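PDB 2VVF: major capsid protein P2 from Pseudoalteromonas phage pm2, which forms homotrimeric capsomers, each subunit a double jelly-roll, that build the protein shell of a membrane-containing marine bacteriophage. Local coordinates for residues G26-V39 and G126-T139. Sequence-based numbering, arbitrary orientation.
Sequences GQTYEVIDLRYSGV and GPKLSAIAQKSVGT
Gln134 reaches diagonally across the strand pair to Asp33, crossing that side chain at about a right angle. Its NE2 meets Asp33 OD2 at 3.1 Å on the syn lone pair. Asp33 OD2 lies almost in the plane of the Gln134 amide (6° out of it), although the carboxylate and amide planes are 54° apart. Gln134 keeps CG beside its backbone N (chi1 -55°) and then runs extended, which lays it alongside Val31, whose CB is 3.9 Å from Gln134 CD. An amide suits this place because it donates and accepts at once: Gln134 OE1 bonds Tyr210 of the second subunit and NE2 also reaches OE1 of Gln209 of that subunit, while Asp33 OD1 bonds Ser82 OG and NE2 of the same Gln209. This face, continued by Arg35 with its salt bridge to Asp202 of the second subunit, is thus part of the trimer interface. Strands 28-37 and 128-136 are antiparallel neighbours in one sheet of the N-terminal jelly-roll. Strand 28-37 carries a classic beta bulge, where Glu30 and Val31 both face Gln134; Gln134 O accepts Glu30 N at 3.0 Å and, weakly, Val31 N. Glu30 OE1 makes a salt bridge with Arg2, and OE2 takes a weak bond from Ser136 OG. On the opposite face Ala133 is small enough for its CB to sit in plane at the edge of the Tyr29 ring, 3.8 Å from CE1. The aliphatic part of Lys135 runs beside that ring, pointing the same way. Farther along, Leu129 CD2 presses on Tyr36 CB at 3.4 Å; an apolar residue fits here, packing also on Phe118 and Ile120. Back on the face of Gln134, past the bulge, the Thr28 hydroxyl can serve a loop carbonyl: OG1 donates to Val137 O at 2.7 Å, tying down the loop to Thr139 near the calcium ion.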
loop_
_atom_site.group_PDB
_atom_site.type_symbol
_atom_site.label_atom_id
_atom_site.label_comp_id
_atom_site.label_asym_id
_atom_site.label_seq_id
_atom_site.Cartn_x
_atom_site.Cartn_y
_atom_site.Cartn_z
ATOM N N GLY A 26 27.349 1.779 -17.245
ATOM C CA GLY A 26 26.916 0.595 -17.975
ATOM C C GLY A 26 25.506 0.137 -17.620
ATOM O O GLY A 26 24.714 -0.192 -18.504
ATOM N N GLN A 27 25.198 0.096 -16.326
ATOM C CA GLN A 27 23.890 -0.369 -15.872
ATOM C C GLN A 27 23.003 0.727 -15.292
ATOM O O GLN A 27 23.295 1.915 -15.421
ATOM C CB GLN A 27 24.047 -1.510 -14.861
ATOM C CG GLN A 27 25.152 -2.497 -15.207
ATOM C CD GLN A 27 24.627 -3.742 -15.900
ATOM O OE1 GLN A 27 23.743 -3.665 -16.752
ATOM N NE2 GLN A 27 25.175 -4.895 -15.539
ATOM N N THR A 28 21.913 0.309 -14.656
ATOM C CA THR A 28 20.959 1.229 -14.048
ATOM C C THR A 28 20.980 1.102 -12.528
ATOM O O THR A 28 20.931 -0.002 -11.989
ATOM C CB THR A 28 19.539 0.987 -14.590
ATOM O OG1 THR A 28 19.483 1.349 -15.975
ATOM C CG2 THR A 28 18.521 1.801 -13.808
ATOM N N TYR A 29 21.045 2.239 -11.842
ATOM C CA TYR A 29 21.047 2.255 -10.384
ATOM C C TYR A 29 19.668 2.643 -9.869
ATOM O O TYR A 29 19.249 3.795 -9.993
ATOM C CB TYR A 29 22.093 3.243 -9.856
ATOM C CG TYR A 29 23.520 2.830 -10.127
ATOM C CD1 TYR A 29 24.214 2.025 -9.233
ATOM C CD2 TYR A 29 24.174 3.243 -11.282
ATOM C CE1 TYR A 29 25.519 1.642 -9.482
ATOM C CE2 TYR A 29 25.480 2.869 -11.537
ATOM C CZ TYR A 29 26.147 2.067 -10.634
ATOM O OH TYR A 29 27.447 1.689 -10.884
ATOM N N GLU A 30 18.962 1.677 -9.294
ATOM C CA GLU A 30 17.632 1.927 -8.755
ATOM C C GLU A 30 17.727 2.513 -7.351
ATOM O O GLU A 30 17.015 3.462 -7.011
ATOM C CB GLU A 30 16.822 0.632 -8.729
ATOM C CG GLU A 30 16.850 -0.137 -10.036
ATOM C CD GLU A 30 15.784 -1.211 -10.102
ATOM O OE1 GLU A 30 15.301 -1.635 -9.033
ATOM O OE2 GLU A 30 15.429 -1.631 -11.223
ATOM N N VAL A 31 18.612 1.940 -6.541
ATOM C CA VAL A 31 18.819 2.399 -5.172
ATOM C C VAL A 31 20.275 2.233 -4.760
ATOM O O VAL A 31 20.940 1.274 -5.155
ATOM C CB VAL A 31 17.893 1.675 -4.174
ATOM C CG1 VAL A 31 18.003 2.306 -2.796
ATOM C CG2 VAL A 31 16.452 1.691 -4.662
ATOM N N ILE A 32 20.760 3.172 -3.954
ATOM C CA ILE A 32 22.123 3.122 -3.442
ATOM C C ILE A 32 22.081 3.264 -1.923
ATOM O O ILE A 32 21.697 4.309 -1.395
ATOM C CB ILE A 32 23.022 4.192 -4.096
ATOM C CG1 ILE A 32 23.407 3.764 -5.515
ATOM C CG2 ILE A 32 24.264 4.432 -3.247
ATOM C CD1 ILE A 32 23.964 4.885 -6.364
ATOM N N ASP A 33 22.443 2.191 -1.225
ATOM C CA ASP A 33 22.432 2.187 0.233
ATOM C C ASP A 33 23.782 2.605 0.804
ATOM O O ASP A 33 24.777 1.899 0.651
ATOM C CB ASP A 33 22.028 0.809 0.764
ATOM C CG ASP A 33 20.746 0.293 0.133
ATOM O OD1 ASP A 33 19.776 1.072 0.026
ATOM O OD2 ASP A 33 20.710 -0.891 -0.263
ATOM N N LEU A 34 23.808 3.758 1.464
ATOM C CA LEU A 34 25.038 4.271 2.051
ATOM C C LEU A 34 25.088 4.047 3.557
ATOM O O LEU A 34 24.299 4.619 4.308
ATOM C CB LEU A 34 25.209 5.759 1.732
ATOM C CG LEU A 34 26.421 6.452 2.363
ATOM C CD1 LEU A 34 27.717 5.920 1.771
ATOM C CD2 LEU A 34 26.327 7.962 2.196
ATOM N N ARG A 35 26.025 3.212 3.990
ATOM C CA ARG A 35 26.201 2.919 5.406
ATOM C C ARG A 35 27.218 3.891 5.993
ATOM O O ARG A 35 28.264 4.137 5.399
ATOM C CB ARG A 35 26.674 1.474 5.595
ATOM C CG ARG A 35 26.755 1.029 7.046
ATOM C CD ARG A 35 27.059 -0.457 7.151
ATOM N NE ARG A 35 25.873 -1.281 6.929
ATOM C CZ ARG A 35 24.840 -1.345 7.763
ATOM N NH1 ARG A 35 24.839 -0.629 8.878
ATOM N NH2 ARG A 35 23.807 -2.124 7.482
ATOM N N TYR A 36 26.897 4.458 7.151
ATOM C CA TYR A 36 27.779 5.423 7.794
ATOM C C TYR A 36 27.932 5.157 9.286
ATOM O O TYR A 36 27.021 4.646 9.939
ATOM C CB TYR A 36 27.255 6.844 7.581
ATOM C CG TYR A 36 25.896 7.088 8.204
ATOM C CD1 TYR A 36 24.730 6.909 7.468
ATOM C CD2 TYR A 36 25.779 7.473 9.534
ATOM C CE1 TYR A 36 23.484 7.117 8.037
ATOM C CE2 TYR A 36 24.536 7.680 10.113
ATOM C CZ TYR A 36 23.393 7.502 9.361
ATOM O OH TYR A 36 22.159 7.711 9.935
ATOM N N SER A 37 29.090 5.527 9.819
ATOM C CA SER A 37 29.385 5.366 11.236
ATOM C C SER A 37 30.582 6.244 11.586
ATOM O O SER A 37 31.436 6.506 10.738
ATOM C CB SER A 37 29.672 3.899 11.568
ATOM O OG SER A 37 31.034 3.575 11.346
ATOM N N GLY A 38 30.626 6.721 12.825
ATOM C CA GLY A 38 31.708 7.594 13.263
ATOM C C GLY A 38 31.490 9.000 12.707
ATOM O O GLY A 38 32.394 9.835 12.713
ATOM N N VAL A 39 30.277 9.247 12.224
ATOM C CA VAL A 39 29.913 10.543 11.664
ATOM C C VAL A 39 28.395 10.666 11.599
ATOM O O VAL A 39 27.695 9.673 11.414
ATOM C CB VAL A 39 30.543 10.752 10.268
ATOM C CG1 VAL A 39 29.951 9.773 9.259
ATOM C CG2 VAL A 39 30.345 12.182 9.804
ATOM N N GLY A 126 35.078 9.456 13.690
ATOM C CA GLY A 126 35.906 8.484 12.983
ATOM C C GLY A 126 35.125 7.929 11.796
ATOM O O GLY A 126 34.781 6.747 11.759
ATOM N N PRO A 127 34.836 8.807 10.840
ATOM C CA PRO A 127 34.055 8.460 9.656
ATOM C C PRO A 127 34.369 7.108 9.020
ATOM O O PRO A 127 35.529 6.758 8.799
ATOM C CB PRO A 127 34.377 9.596 8.680
ATOM C CG PRO A 127 35.692 10.118 9.124
ATOM C CD PRO A 127 35.692 9.982 10.614
ATOM N N LYS A 128 33.307 6.370 8.711
ATOM C CA LYS A 128 33.403 5.070 8.057
ATOM C C LYS A 128 32.206 4.967 7.117
ATOM O O LYS A 128 31.060 4.975 7.561
ATOM C CB LYS A 128 33.349 3.941 9.091
ATOM C CG LYS A 128 34.702 3.328 9.420
ATOM C CD LYS A 128 34.712 2.739 10.821
ATOM C CE LYS A 128 36.114 2.735 11.408
ATOM N NZ LYS A 128 36.245 1.758 12.525
ATOM N N LEU A 129 32.470 4.915 5.818
ATOM C CA LEU A 129 31.393 4.859 4.839
ATOM C C LEU A 129 31.582 3.790 3.772
ATOM O O LEU A 129 32.665 3.637 3.207
ATOM C CB LEU A 129 31.195 6.225 4.178
ATOM C CG LEU A 129 31.059 7.427 5.113
ATOM C CD1 LEU A 129 31.839 8.615 4.569
ATOM C CD2 LEU A 129 29.595 7.787 5.308
ATOM N N SER A 130 30.504 3.067 3.492
ATOM C CA SER A 130 30.499 2.028 2.471
ATOM C C SER A 130 29.177 2.123 1.719
ATOM O O SER A 130 28.209 2.691 2.227
ATOM C CB SER A 130 30.648 0.643 3.105
ATOM O OG SER A 130 29.676 0.442 4.116
ATOM N N ALA A 131 29.138 1.582 0.507
ATOM C CA ALA A 131 27.927 1.652 -0.296
ATOM C C ALA A 131 27.577 0.344 -0.994
ATOM O O ALA A 131 28.457 -0.413 -1.409
ATOM C CB ALA A 131 28.026 2.786 -1.308
ATOM N N ILE A 132 26.278 0.100 -1.127
ATOM C CA ILE A 132 25.766 -1.082 -1.804
ATOM C C ILE A 132 24.829 -0.601 -2.906
ATOM O O ILE A 132 24.081 0.356 -2.717
ATOM C CB ILE A 132 25.037 -2.022 -0.824
ATOM C CG1 ILE A 132 26.045 -2.833 -0.006
ATOM C CG2 ILE A 132 24.086 -2.947 -1.577
ATOM C CD1 ILE A 132 25.425 -3.604 1.140
ATOM N N ALA A 133 24.883 -1.250 -4.063
ATOM C CA ALA A 133 24.048 -0.845 -5.184
ATOM C C ALA A 133 23.026 -1.891 -5.615
ATOM O O ALA A 133 23.356 -3.060 -5.820
ATOM C CB ALA A 133 24.908 -0.429 -6.366
ATOM N N GLN A 134 21.782 -1.450 -5.766
ATOM C CA GLN A 134 20.712 -2.306 -6.259
ATOM C C GLN A 134 20.531 -1.888 -7.714
ATOM O O GLN A 134 19.921 -0.857 -8.003
ATOM C CB GLN A 134 19.418 -2.064 -5.478
ATOM C CG GLN A 134 19.557 -2.226 -3.975
ATOM C CD GLN A 134 18.237 -2.058 -3.258
ATOM O OE1 GLN A 134 17.182 -2.386 -3.796
ATOM N NE2 GLN A 134 18.287 -1.535 -2.039
ATOM N N LYS A 135 21.129 -2.649 -8.622
ATOM C CA LYS A 135 21.099 -2.300 -10.034
ATOM C C LYS A 135 20.199 -3.172 -10.898
ATOM O O LYS A 135 19.710 -4.216 -10.468
ATOM C CB LYS A 135 22.517 -2.281 -10.608
ATOM C CG LYS A 135 23.591 -1.866 -9.613
ATOM C CD LYS A 135 24.979 -2.221 -10.120
ATOM C CE LYS A 135 25.156 -1.810 -11.572
ATOM N NZ LYS A 135 26.505 -2.167 -12.094
ATOM N N SER A 136 20.001 -2.722 -12.132
ATOM C CA SER A 136 19.196 -3.434 -13.112
ATOM C C SER A 136 19.785 -3.142 -14.489
ATOM O O SER A 136 20.753 -2.390 -14.604
ATOM C CB SER A 136 17.734 -2.978 -13.043
ATOM O OG SER A 136 17.580 -1.652 -13.521
ATOM N N VAL A 137 19.206 -3.733 -15.530
ATOM C CA VAL A 137 19.699 -3.534 -16.888
ATOM C C VAL A 137 19.917 -2.061 -17.236
ATOM O O VAL A 137 19.157 -1.189 -16.810
ATOM C CB VAL A 137 18.832 -4.261 -17.933
ATOM C CG1 VAL A 137 17.627 -3.418 -18.306
ATOM C CG2 VAL A 137 19.658 -4.602 -19.165
ATOM N N GLY A 138 20.967 -1.796 -18.006
ATOM C CA GLY A 138 21.331 -0.437 -18.390
ATOM C C GLY A 138 20.278 0.312 -19.202
ATOM O O GLY A 138 19.616 -0.257 -20.069
ATOM N N THR A 139 20.157 1.606 -18.919
ATOM C CA THR A 139 19.237 2.495 -19.619
ATOM C C THR A 139 19.867 3.882 -19.618
ATOM O O THR A 139 20.767 4.155 -18.821
ATOM C CB THR A 139 17.853 2.540 -18.935
ATOM O OG1 THR A 139 17.963 3.188 -17.659
ATOM C CG2 THR A 139 17.299 1.139 -18.743
#